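Local coordinates for periplasmic binding protein (Veillonella parvula, PDB 4MO9), which probably binds a solute, perhaps an iron chelate, and hands it to an ABC transporter for uptake, at residues V41-S46 against K65-M70; S56-K61 against K166-E171; D117-P122 against A140-I145. All coordinates share one frame; numbering follows the deposited sequence.

Contact 1 (V41-S46 against K65-M70); sequences VVLQWS and KVIAGM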
ATOM      1  N   VAL A  41     -17.565   7.260 -10.800  1.00 30.53           N
ATOM      2  CA  VAL A  41     -16.978   7.101  -9.477  1.00 28.54           C
ATOM      3  C   VAL A  41     -16.220   8.374  -9.061  1.00 31.94           C
ATOM      4  O   VAL A  41     -15.582   9.011  -9.903  1.00 34.50           O
ATOM      5  CB  VAL A  41     -16.010   5.890  -9.477  1.00 28.65           C
ATOM      6  CG1 VAL A  41     -15.336   5.709  -8.113  1.00 27.97           C
ATOM      7  CG2 VAL A  41     -16.747   4.601  -9.895  1.00 29.55           C
ATOM      8  N   VAL A  42     -16.308   8.753  -7.782  1.00 31.72           N
ATOM      9  CA  VAL A  42     -15.418   9.773  -7.208  1.00 32.58           C
ATOM     10  C   VAL A  42     -14.340   9.065  -6.386  1.00 32.29           C
ATOM     11  O   VAL A  42     -14.647   8.344  -5.429  1.00 32.38           O
ATOM     12  CB  VAL A  42     -16.171  10.782  -6.306  1.00 35.72           C
ATOM     13  CG1 VAL A  42     -15.188  11.694  -5.578  1.00 35.76           C
ATOM     14  CG2 VAL A  42     -17.155  11.613  -7.123  1.00 41.10           C
ATOM     15  N   LEU A  43     -13.082   9.250  -6.772  1.00 31.37           N
ATOM     16  CA  LEU A  43     -11.961   8.597  -6.090  1.00 29.73           C
ATOM     17  C   LEU A  43     -11.543   9.318  -4.817  1.00 28.67           C
ATOM     18  O   LEU A  43     -11.574  10.551  -4.747  1.00 28.83           O
ATOM     19  CB  LEU A  43     -10.748   8.547  -7.019  1.00 31.67           C
ATOM     20  CG  LEU A  43     -10.954   7.833  -8.351  1.00 35.45           C
ATOM     21  CD1 LEU A  43      -9.709   8.001  -9.238  1.00 33.86           C
ATOM     22  CD2 LEU A  43     -11.259   6.360  -8.105  1.00 32.51           C
ATOM     23  N   GLN A  44     -11.123   8.540  -3.820  1.00 29.27           N
ATOM     24  CA  GLN A  44     -10.436   9.057  -2.645  1.00 28.52           C
ATOM     25  C   GLN A  44      -9.243   8.153  -2.347  1.00 30.99           C
ATOM     26  O   GLN A  44      -9.283   6.946  -2.657  1.00 28.61           O
ATOM     27  CB  GLN A  44     -11.364   9.079  -1.429  1.00 28.79           C
ATOM     28  CG  GLN A  44     -12.476  10.093  -1.509  1.00 30.07           C
ATOM     29  CD  GLN A  44     -11.975  11.522  -1.375  1.00 31.36           C
ATOM     30  OE1 GLN A  44     -11.952  12.277  -2.352  1.00 35.97           O
ATOM     31  NE2 GLN A  44     -11.602  11.908  -0.168  1.00 27.72           N
ATOM     32  N   TRP A  45      -8.208   8.739  -1.746  1.00 30.14           N
ATOM     33  CA  TRP A  45      -6.975   8.031  -1.347  1.00 28.10           C
ATOM     34  C   TRP A  45      -6.351   7.165  -2.453  1.00 27.94           C
ATOM     35  O   TRP A  45      -5.935   6.030  -2.199  1.00 27.81           O
ATOM     36  CB  TRP A  45      -7.229   7.175  -0.093  1.00 26.10           C
ATOM     37  CG  TRP A  45      -7.320   7.980   1.165  1.00 28.31           C
ATOM     38  CD1 TRP A  45      -7.469   9.345   1.263  1.00 32.47           C
ATOM     39  CD2 TRP A  45      -7.259   7.484   2.514  1.00 27.89           C
ATOM     40  NE1 TRP A  45      -7.498   9.719   2.599  1.00 32.64           N
ATOM     41  CE2 TRP A  45      -7.375   8.597   3.378  1.00 30.22           C
ATOM     42  CE3 TRP A  45      -7.114   6.207   3.071  1.00 27.57           C
ATOM     43  CZ2 TRP A  45      -7.343   8.467   4.778  1.00 31.30           C
ATOM     44  CZ3 TRP A  45      -7.085   6.081   4.461  1.00 29.22           C
ATOM     45  CH2 TRP A  45      -7.199   7.208   5.296  1.00 30.39           C
ATOM     46  N   SER A  46      -6.265   7.700  -3.669  1.00 29.47           N
ATOM     47  CA  SER A  46      -5.673   6.952  -4.776  1.00 31.19           C
ATOM     48  C   SER A  46      -4.215   6.580  -4.496  1.00 32.50           C
ATOM     49  O   SER A  46      -3.405   7.426  -4.091  1.00 31.26           O
ATOM     50  CB  SER A  46      -5.812   7.718  -6.094  1.00 27.59           C
ATOM     51  OG  SER A  46      -7.186   7.797  -6.444  1.00 28.14           O
ATOM     52  N   LYS A  65     -13.166   5.782 -18.277  1.00 39.50           N
ATOM     53  CA  LYS A  65     -14.588   5.808 -18.636  1.00 42.19           C
ATOM     54  C   LYS A  65     -15.556   5.625 -17.458  1.00 40.92           C
ATOM     55  O   LYS A  65     -16.773   5.768 -17.629  1.00 43.21           O
ATOM     56  CB  LYS A  65     -14.883   4.750 -19.696  1.00 43.29           C
ATOM     57  CG  LYS A  65     -14.071   4.880 -20.971  1.00 47.82           C
ATOM     58  CD  LYS A  65     -14.607   3.919 -22.033  1.00 54.95           C
ATOM     59  CE  LYS A  65     -13.825   4.019 -23.336  1.00 60.67           C
ATOM     60  NZ  LYS A  65     -12.437   3.475 -23.189  1.00 63.84           N
ATOM     61  N   VAL A  66     -15.035   5.306 -16.276  1.00 36.96           N
ATOM     62  CA  VAL A  66     -15.894   5.104 -15.105  1.00 35.70           C
ATOM     63  C   VAL A  66     -15.602   6.084 -13.966  1.00 36.86           C
ATOM     64  O   VAL A  66     -16.220   6.005 -12.897  1.00 34.74           O
ATOM     65  CB  VAL A  66     -15.778   3.661 -14.542  1.00 36.91           C
ATOM     66  CG1 VAL A  66     -16.071   2.634 -15.632  1.00 37.64           C
ATOM     67  CG2 VAL A  66     -14.403   3.433 -13.939  1.00 33.00           C
ATOM     68  N   ILE A  67     -14.651   6.990 -14.173  1.00 35.75           N
ATOM     69  CA  ILE A  67     -14.258   7.919 -13.110  1.00 33.80           C
ATOM     70  C   ILE A  67     -14.798   9.323 -13.385  1.00 37.43           C
ATOM     71  O   ILE A  67     -14.468   9.922 -14.410  1.00 38.69           O
ATOM     72  CB  ILE A  67     -12.724   7.998 -12.965  1.00 33.29           C
ATOM     73  CG1 ILE A  67     -12.141   6.629 -12.591  1.00 34.33           C
ATOM     74  CG2 ILE A  67     -12.337   9.050 -11.919  1.00 28.45           C
ATOM     75  CD1 ILE A  67     -10.630   6.544 -12.754  1.00 34.11           C
ATOM     76  N   ALA A  68     -15.623   9.845 -12.478  1.00 36.62           N
ATOM     77  CA  ALA A  68     -16.187  11.189 -12.627  1.00 37.92           C
ATOM     78  C   ALA A  68     -15.357  12.254 -11.891  1.00 38.31           C
ATOM     79  O   ALA A  68     -15.355  13.435 -12.278  1.00 36.70           O
ATOM     80  CB  ALA A  68     -17.609  11.212 -12.124  1.00 37.91           C
ATOM     81  N   GLY A  69     -14.676  11.836 -10.821  1.00 34.71           N
ATOM     82  CA  GLY A  69     -13.889  12.753 -10.015  1.00 31.60           C
ATOM     83  C   GLY A  69     -12.583  12.140  -9.568  1.00 33.35           C
ATOM     84  O   GLY A  69     -12.561  11.046  -8.979  1.00 33.91           O
HETATM   85  N   MSE A  70     -11.491  12.856  -9.835  1.00 33.77           N
HETATM   86  CA  MSE A  70     -10.143  12.394  -9.535  1.00 36.15           C
HETATM   87  C   MSE A  70      -9.607  13.149  -8.318  1.00 36.57           C
HETATM   88  O   MSE A  70      -9.640  14.383  -8.288  1.00 36.83           O
HETATM   89  CB  MSE A  70      -9.255  12.645 -10.762  1.00 38.56           C
HETATM   90  CG  MSE A  70      -7.751  12.580 -10.520  1.00 39.88           C
HETATM   91 SE   MSE A  70      -7.124  10.782 -10.058  0.59 49.84          SE
HETATM   92  CE  MSE A  70      -7.672   9.892 -11.664  1.00 24.73           C
TER

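Contact 2 (S56-K61 against K166-E171); sequences SALMGK and KALGKE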
ATOM      1  N   SER A  56      -8.397   0.286 -11.653  1.00 29.90           N
ATOM      2  CA  SER A  56      -7.541   0.179 -12.831  1.00 29.27           C
ATOM      3  C   SER A  56      -7.339  -1.285 -13.192  1.00 30.80           C
ATOM      4  O   SER A  56      -7.311  -1.645 -14.364  1.00 33.10           O
ATOM      5  CB  SER A  56      -6.185   0.840 -12.575  1.00 33.07           C
ATOM      6  OG  SER A  56      -6.340   2.191 -12.181  1.00 34.90           O
ATOM      7  N   ALA A  57      -7.198  -2.134 -12.179  1.00 29.08           N
ATOM      8  CA  ALA A  57      -6.987  -3.561 -12.412  1.00 30.38           C
ATOM      9  C   ALA A  57      -8.225  -4.231 -13.004  1.00 28.65           C
ATOM     10  O   ALA A  57      -8.118  -5.209 -13.753  1.00 30.87           O
ATOM     11  CB  ALA A  57      -6.578  -4.243 -11.114  1.00 29.33           C
ATOM     12  N   LEU A  58      -9.400  -3.702 -12.675  1.00 29.47           N
ATOM     13  CA  LEU A  58     -10.667  -4.237 -13.177  1.00 29.82           C
ATOM     14  C   LEU A  58     -11.000  -3.713 -14.573  1.00 34.44           C
ATOM     15  O   LEU A  58     -11.481  -4.462 -15.437  1.00 33.82           O
ATOM     16  CB  LEU A  58     -11.800  -3.888 -12.200  1.00 28.61           C
ATOM     17  CG  LEU A  58     -11.732  -4.633 -10.867  1.00 31.33           C
ATOM     18  CD1 LEU A  58     -12.555  -3.932  -9.785  1.00 32.06           C
ATOM     19  CD2 LEU A  58     -12.197  -6.066 -11.040  1.00 31.29           C
HETATM   20  N   MSE A  59     -10.744  -2.424 -14.804  1.00 33.74           N
HETATM   21  CA  MSE A  59     -11.187  -1.789 -16.043  1.00 32.27           C
HETATM   22  C   MSE A  59     -10.111  -1.754 -17.131  1.00 36.00           C
HETATM   23  O   MSE A  59     -10.427  -1.596 -18.316  1.00 35.18           O
HETATM   24  CB  MSE A  59     -11.660  -0.356 -15.772  1.00 34.78           C
HETATM   25  CG  MSE A  59     -12.788  -0.213 -14.758  1.00 35.38           C
HETATM   26 SE   MSE A  59     -14.396  -1.184 -15.283  0.71 40.64          SE
HETATM   27  CE  MSE A  59     -14.636  -0.461 -17.094  1.00 32.36           C
ATOM     28  N   GLY A  60      -8.845  -1.878 -16.737  1.00 36.79           N
ATOM     29  CA  GLY A  60      -7.769  -1.792 -17.713  1.00 36.27           C
ATOM     30  C   GLY A  60      -7.809  -0.473 -18.471  1.00 36.23           C
ATOM     31  O   GLY A  60      -7.884   0.597 -17.860  1.00 33.00           O
ATOM     32  N   LYS A  61      -7.778  -0.550 -19.800  1.00 41.57           N
ATOM     33  CA  LYS A  61      -7.728   0.649 -20.632  1.00 43.94           C
ATOM     34  C   LYS A  61      -8.991   1.495 -20.521  1.00 43.92           C
ATOM     35  O   LYS A  61      -8.973   2.680 -20.859  1.00 43.09           O
ATOM     36  CB  LYS A  61      -7.492   0.276 -22.090  1.00 49.92           C
ATOM     37  CG  LYS A  61      -6.085  -0.198 -22.406  1.00 54.82           C
ATOM     38  CD  LYS A  61      -6.011  -0.670 -23.854  1.00 60.99           C
ATOM     39  CE  LYS A  61      -4.579  -0.689 -24.375  1.00 65.01           C
ATOM     40  NZ  LYS A  61      -4.511  -1.149 -25.794  1.00 67.63           N
ATOM     41  N   LYS A 166     -18.111  -5.875  -8.159  1.00 30.34           N
ATOM     42  CA  LYS A 166     -19.544  -6.023  -8.386  1.00 33.08           C
ATOM     43  C   LYS A 166     -20.167  -4.662  -8.708  1.00 33.53           C
ATOM     44  O   LYS A 166     -21.063  -4.561  -9.556  1.00 32.82           O
ATOM     45  CB  LYS A 166     -20.231  -6.682  -7.183  1.00 32.98           C
ATOM     46  CG  LYS A 166     -21.686  -7.073  -7.457  1.00 41.78           C
ATOM     47  CD  LYS A 166     -22.230  -7.993  -6.373  1.00 45.36           C
ATOM     48  CE  LYS A 166     -23.584  -8.565  -6.780  1.00 51.10           C
ATOM     49  NZ  LYS A 166     -24.152  -9.385  -5.681  1.00 52.43           N
ATOM     50  N   ALA A 167     -19.677  -3.616  -8.045  1.00 31.67           N
ATOM     51  CA  ALA A 167     -20.146  -2.256  -8.307  1.00 31.97           C
ATOM     52  C   ALA A 167     -19.899  -1.846  -9.763  1.00 34.39           C
ATOM     53  O   ALA A 167     -20.713  -1.134 -10.376  1.00 35.54           O
ATOM     54  CB  ALA A 167     -19.474  -1.283  -7.353  1.00 26.79           C
ATOM     55  N   LEU A 168     -18.780  -2.312 -10.309  1.00 33.17           N
ATOM     56  CA  LEU A 168     -18.371  -1.966 -11.668  1.00 32.82           C
ATOM     57  C   LEU A 168     -18.895  -2.923 -12.735  1.00 34.24           C
ATOM     58  O   LEU A 168     -18.661  -2.707 -13.928  1.00 37.55           O
ATOM     59  CB  LEU A 168     -16.837  -1.881 -11.744  1.00 32.79           C
ATOM     60  CG  LEU A 168     -16.244  -0.631 -11.104  1.00 34.34           C
ATOM     61  CD1 LEU A 168     -14.714  -0.690 -11.063  1.00 33.83           C
ATOM     62  CD2 LEU A 168     -16.712   0.568 -11.893  1.00 37.94           C
ATOM     63  N   GLY A 169     -19.625  -3.963 -12.333  1.00 32.65           N
ATOM     64  CA  GLY A 169     -20.038  -4.985 -13.281  1.00 33.97           C
ATOM     65  C   GLY A 169     -18.889  -5.847 -13.791  1.00 36.42           C
ATOM     66  O   GLY A 169     -18.933  -6.335 -14.924  1.00 35.88           O
ATOM     67  N   LYS A 170     -17.860  -6.030 -12.962  1.00 36.56           N
ATOM     68  CA  LYS A 170     -16.707  -6.846 -13.331  1.00 34.37           C
ATOM     69  C   LYS A 170     -16.472  -7.969 -12.316  1.00 35.06           C
ATOM     70  O   LYS A 170     -15.347  -8.160 -11.842  1.00 33.72           O
ATOM     71  CB  LYS A 170     -15.455  -5.977 -13.448  1.00 34.33           C
ATOM     72  CG  LYS A 170     -15.619  -4.748 -14.313  1.00 35.43           C
ATOM     73  CD  LYS A 170     -16.026  -5.112 -15.721  1.00 40.90           C
ATOM     74  CE  LYS A 170     -14.841  -5.282 -16.626  1.00 48.94           C
ATOM     75  NZ  LYS A 170     -15.144  -4.696 -17.964  1.00 53.91           N
ATOM     76  N   GLU A 171     -17.528  -8.720 -11.999  1.00 35.76           N
ATOM     77  CA  GLU A 171     -17.433  -9.772 -10.980  1.00 35.12           C
ATOM     78  C   GLU A 171     -16.416 -10.857 -11.300  1.00 34.03           C
ATOM     79  O   GLU A 171     -15.713 -11.323 -10.403  1.00 32.44           O
ATOM     80  CB  GLU A 171     -18.794 -10.435 -10.738  1.00 35.02           C
ATOM     81  CG  GLU A 171     -19.767  -9.587  -9.956  1.00 40.14           C
ATOM     82  CD  GLU A 171     -21.118 -10.261  -9.811  1.00 47.32           C
ATOM     83  OE1 GLU A 171     -22.093  -9.795 -10.448  1.00 50.17           O
ATOM     84  OE2 GLU A 171     -21.197 -11.257  -9.056  1.00 49.89           O
TER

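Contact 3 (D117-P122 against A140-I145); sequences DVIFIP and AGIQTI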
ATOM      1  N   ASP A 117     -22.082   8.450  -9.141  1.00 35.83           N
ATOM      2  CA  ASP A 117     -23.017   7.419  -8.711  1.00 35.55           C
ATOM      3  C   ASP A 117     -22.525   6.674  -7.477  1.00 32.10           C
ATOM      4  O   ASP A 117     -23.334   6.238  -6.654  1.00 34.87           O
ATOM      5  CB  ASP A 117     -23.431   6.464  -9.851  1.00 36.78           C
ATOM      6  CG  ASP A 117     -22.260   6.004 -10.714  1.00 37.34           C
ATOM      7  OD1 ASP A 117     -21.088   6.092 -10.270  1.00 36.29           O
ATOM      8  OD2 ASP A 117     -22.522   5.528 -11.850  1.00 35.91           O
ATOM      9  N   VAL A 118     -21.210   6.543  -7.330  1.00 33.75           N
ATOM     10  CA  VAL A 118     -20.666   5.865  -6.156  1.00 32.38           C
ATOM     11  C   VAL A 118     -19.336   6.467  -5.704  1.00 32.29           C
ATOM     12  O   VAL A 118     -18.527   6.929  -6.522  1.00 32.26           O
ATOM     13  CB  VAL A 118     -20.503   4.337  -6.396  1.00 40.16           C
ATOM     14  CG1 VAL A 118     -19.417   4.082  -7.384  1.00 39.33           C
ATOM     15  CG2 VAL A 118     -20.155   3.616  -5.102  1.00 40.98           C
ATOM     16  N   ILE A 119     -19.117   6.472  -4.394  1.00 29.61           N
ATOM     17  CA  ILE A 119     -17.814   6.822  -3.846  1.00 29.35           C
ATOM     18  C   ILE A 119     -17.373   5.678  -2.944  1.00 29.59           C
ATOM     19  O   ILE A 119     -18.161   5.216  -2.108  1.00 28.39           O
ATOM     20  CB  ILE A 119     -17.876   8.170  -3.079  1.00 36.48           C
ATOM     21  CG1 ILE A 119     -16.541   8.496  -2.427  1.00 35.00           C
ATOM     22  CG2 ILE A 119     -18.960   8.165  -2.014  1.00 38.80           C
ATOM     23  CD1 ILE A 119     -16.548   9.876  -1.818  1.00 40.08           C
ATOM     24  N   PHE A 120     -16.149   5.185  -3.150  1.00 28.21           N
ATOM     25  CA  PHE A 120     -15.576   4.145  -2.296  1.00 27.75           C
ATOM     26  C   PHE A 120     -14.755   4.812  -1.201  1.00 27.90           C
ATOM     27  O   PHE A 120     -13.894   5.667  -1.479  1.00 30.40           O
ATOM     28  CB  PHE A 120     -14.687   3.178  -3.097  1.00 23.84           C
ATOM     29  CG  PHE A 120     -15.407   2.475  -4.217  1.00 28.70           C
ATOM     30  CD1 PHE A 120     -16.138   1.307  -3.976  1.00 27.75           C
ATOM     31  CD2 PHE A 120     -15.366   2.982  -5.510  1.00 30.61           C
ATOM     32  CE1 PHE A 120     -16.816   0.656  -5.005  1.00 30.91           C
ATOM     33  CE2 PHE A 120     -16.058   2.329  -6.559  1.00 31.27           C
ATOM     34  CZ  PHE A 120     -16.777   1.169  -6.305  1.00 29.34           C
ATOM     35  N   ILE A 121     -15.015   4.425   0.044  1.00 26.57           N
ATOM     36  CA  ILE A 121     -14.348   5.062   1.180  1.00 29.89           C
ATOM     37  C   ILE A 121     -13.634   4.032   2.035  1.00 29.39           C
ATOM     38  O   ILE A 121     -14.261   3.097   2.531  1.00 29.07           O
ATOM     39  CB  ILE A 121     -15.363   5.816   2.062  1.00 30.23           C
ATOM     40  CG1 ILE A 121     -16.016   6.951   1.269  1.00 29.98           C
ATOM     41  CG2 ILE A 121     -14.672   6.368   3.328  1.00 24.56           C
ATOM     42  CD1 ILE A 121     -15.075   8.160   1.025  1.00 27.38           C
ATOM     43  N   PRO A 122     -12.314   4.187   2.221  1.00 29.61           N
ATOM     44  CA  PRO A 122     -11.638   3.269   3.142  1.00 26.96           C
ATOM     45  C   PRO A 122     -12.190   3.393   4.566  1.00 26.84           C
ATOM     46  O   PRO A 122     -12.579   4.491   5.000  1.00 29.05           O
ATOM     47  CB  PRO A 122     -10.172   3.746   3.097  1.00 25.80           C
ATOM     48  CG  PRO A 122     -10.032   4.352   1.711  1.00 25.54           C
ATOM     49  CD  PRO A 122     -11.367   5.063   1.504  1.00 26.73           C
ATOM     50  N   ALA A 140     -27.945  13.649  -2.013  1.00 39.46           N
ATOM     51  CA  ALA A 140     -27.809  13.778  -3.465  1.00 43.33           C
ATOM     52  C   ALA A 140     -28.033  12.456  -4.206  1.00 43.00           C
ATOM     53  O   ALA A 140     -27.978  12.419  -5.436  1.00 45.20           O
ATOM     54  CB  ALA A 140     -26.438  14.341  -3.820  1.00 40.92           C
ATOM     55  N   GLY A 141     -28.248  11.373  -3.462  1.00 41.89           N
ATOM     56  CA  GLY A 141     -28.513  10.081  -4.077  1.00 43.57           C
ATOM     57  C   GLY A 141     -27.253   9.329  -4.475  1.00 40.71           C
ATOM     58  O   GLY A 141     -27.310   8.384  -5.276  1.00 41.36           O
ATOM     59  N   ILE A 142     -26.112   9.737  -3.925  1.00 35.73           N
ATOM     60  CA  ILE A 142     -24.840   9.084  -4.230  1.00 36.47           C
ATOM     61  C   ILE A 142     -24.592   7.930  -3.253  1.00 37.18           C
ATOM     62  O   ILE A 142     -24.741   8.099  -2.036  1.00 36.91           O
ATOM     63  CB  ILE A 142     -23.673  10.097  -4.159  1.00 35.64           C
ATOM     64  CG1 ILE A 142     -23.918  11.238  -5.157  1.00 39.84           C
ATOM     65  CG2 ILE A 142     -22.336   9.420  -4.415  1.00 34.08           C
ATOM     66  CD1 ILE A 142     -23.225  12.540  -4.793  1.00 42.95           C
ATOM     67  N   GLN A 143     -24.202   6.767  -3.773  1.00 34.97           N
ATOM     68  CA  GLN A 143     -24.010   5.590  -2.922  1.00 34.52           C
ATOM     69  C   GLN A 143     -22.619   5.546  -2.313  1.00 31.32           C
ATOM     70  O   GLN A 143     -21.643   5.942  -2.954  1.00 32.14           O
ATOM     71  CB  GLN A 143     -24.300   4.303  -3.700  1.00 34.43           C
ATOM     72  CG  GLN A 143     -25.690   4.305  -4.343  1.00 36.75           C
ATOM     73  CD  GLN A 143     -26.783   4.596  -3.335  1.00 43.30           C
ATOM     74  OE1 GLN A 143     -26.927   3.887  -2.334  1.00 44.45           O
ATOM     75  NE2 GLN A 143     -27.557   5.652  -3.584  1.00 46.38           N
ATOM     76  N   THR A 144     -22.531   5.051  -1.081  1.00 27.92           N
ATOM     77  CA  THR A 144     -21.242   4.889  -0.406  1.00 27.86           C
ATOM     78  C   THR A 144     -20.935   3.390  -0.297  1.00 31.41           C
ATOM     79  O   THR A 144     -21.817   2.596   0.084  1.00 29.30           O
ATOM     80  CB  THR A 144     -21.294   5.480   1.015  1.00 29.95           C
ATOM     81  OG1 THR A 144     -21.495   6.903   0.945  1.00 31.11           O
ATOM     82  CG2 THR A 144     -20.017   5.173   1.781  1.00 28.68           C
ATOM     83  N   ILE A 145     -19.709   2.997  -0.640  1.00 29.24           N
ATOM     84  CA  ILE A 145     -19.271   1.614  -0.477  1.00 26.01           C
ATOM     85  C   ILE A 145     -17.971   1.587   0.321  1.00 25.45           C
ATOM     86  O   ILE A 145     -16.941   2.107  -0.138  1.00 26.25           O
ATOM     87  CB  ILE A 145     -19.090   0.908  -1.846  1.00 27.06           C
ATOM     88  CG1 ILE A 145     -20.446   0.804  -2.566  1.00 31.66           C
ATOM     89  CG2 ILE A 145     -18.507  -0.474  -1.672  1.00 27.14           C
ATOM     90  CD1 ILE A 145     -20.366   0.030  -3.902  1.00 32.77           C
TER
HETATM   91  O   HOH W   1     -25.972   6.362  -7.267  1.00 41.17           O

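Contact 1 (V41-S46 against K65-M70)
The flat carbonyl group of Val41 has Ala68 CB over one face, while the CG2 methyl of Ile67 comes obliquely from the other side. Ala68 N (2.7 Å from Val41 O) and Gly69 N (3.1 Å from Val41 O) both donate to the oxygen, displaced about 20° from its plane toward the face where Ala68 CB lies. The double grip accompanies a beta bulge, a one-residue shift of register between the Val41-Ile67 and Val42-Gly69 pairs, in the parallel pairing of a beta-alpha-beta unit made of strand 41-42, helix 52-59 and strand 67-69. Either side of the bulge the bonds are almost straight: Val41 N reaches Val66 O at 2.8 Å, and Leu43 N reaches Gly69 O at 2.9 Å. The CA-H of Val42 also faces Gly69 O. Leu43 turns CG away from its own carbonyl carbon (chi1 -58°), which brings CD1 against both Ile67 and the selenomethionine Met70. Shortened to alanine, Leu43 would probably leave a gap beside Ile67 and free the bent end of Met70 to turn, while the backbone bond remained. Leu43 CD1 touches Ile67 CG2 at 3.9 Å and Met70 CE at 3.7 Å.

Contact 2 (S56-K61 against K166-E171)
Leu168, in the last turn of helix 154-168, is the first residue of 166-171 to reach helix 52-59. Its CD1 meets the branch end of Leu58, CD1 to CD1 at 4.1 Å, and lies 4.2 Å from CG of the selenomethionine Met59, so that one methyl touches two consecutive residues of the opposing helix. Gly169 then takes a positive phi and closes the helix in a Schellman motif, Gly169 N lying 3.2 Å from Lys166 O, and this reversal carries the chain round to Lys170. Lys170 stands at the N-cap position of helix 171-194, yet its side chain runs out along the end of helix 52-59. Leu58 and Lys170 lie alongside each other head to tail, with Leu58 CD2 4.1 Å from Lys170 CB and 3.9 Å from Lys170 O. Successive bends in the Lys170 chain fold it against the helix end, where its CG meets Met59 SE crosswise at 3.9 Å and its CE comes to 3.7 Å from Leu58 O. Beyond Lys170, Arg173 and Ala174 of helix 171-194 cover more of Leu58. The joint is thus largely apolar throughout: methyl groups, lysine methylenes and selenium supply the packing, and Leu58 O is the polar atom approached by the lysine chain. It is a methylene, CE, that meets this carbonyl, while NZ turns on past it, so any attraction between the ammonium group and the carbonyl end of helix 52-59 is probably modest.

Contact 3 (D117-P122 against A140-I145)
Four backbone hydrogen bonds join 117-122 to 140-145 in parallel register. Gln143 N donates to Asp117 O (3.1 Å) from above the carbonyl plane. Ile119 N approaches Gln143 O (3.0 Å) almost end-on to the carbonyl, at a C=O...N angle of 171°. Ile145 N then bonds to Ile119 O, and Ile121 N to Ile145 O. Where the strands begin, a water donates to both Asp117 O and Gly141 O, so Asp117 O takes two donors. The curled side chain of Gln143 returns NE2 to Gly141 O at 3.2 Å, from 71° out of the carbonyl plane and off the lone pairs. The Asp117 carboxylate turns to the backbone N of Glu39 and of Arg40, and Thr144 OG1 is hydrogen-bonded to Tyr129 OH. On one face of the sheet Val118, Phe120 and Ile145 pack together. With CG1 of Val118 placed between its backbone N and carbonyl carbon (chi1 69°), CG2 is left to meet Ile145 CD1 at 3.8 Å. Phe120 extends alongside Ile145, whose CB approaches the ring obliquely, 3.7 Å from Phe120 CD1; Ala167 of helix 154-168 covers both. On the other face Ile119 CG2 lies beside Thr144 OG1 and Ile142 CG2, and Tyr129 of helix 123-132 packs over Ile119 and Ile121. Adjacent parallel strands joined by helical chain and covered by helices are the repeating pattern of an alpha/beta lobe in periplasmic binding proteins.

Overall arrangement
Contacts 1 and 3 belong to one parallel sheet, ordered 67-69, 41-42, 118-122, 143-147. Their centres lie about 11 Å apart, and a probable hydrogen bond from Val42 N to Val118 O (3.1 Å) joins the middle strands. Contact 2, its centre about 13 Å from that of contact 1 and 16 Å from that of contact 3, joins the C-terminal ends of helices 52-59 and 154-168, which both pack on this sheet or its approach: Met59 CE meets Val66 CG1 at 3.7 Å, and Ala167 CB meets Phe120 CZ at 3.8 Å. Toward the ligand, Trp45 follows strand 41-42, packs on Pro122 and touches trimethylamine oxide, whose pocket also includes Ala48, Ser73 and Arg78. The side chains of Leu43 and Ile121 are each about 11 Å from the bound trimethylamine oxide.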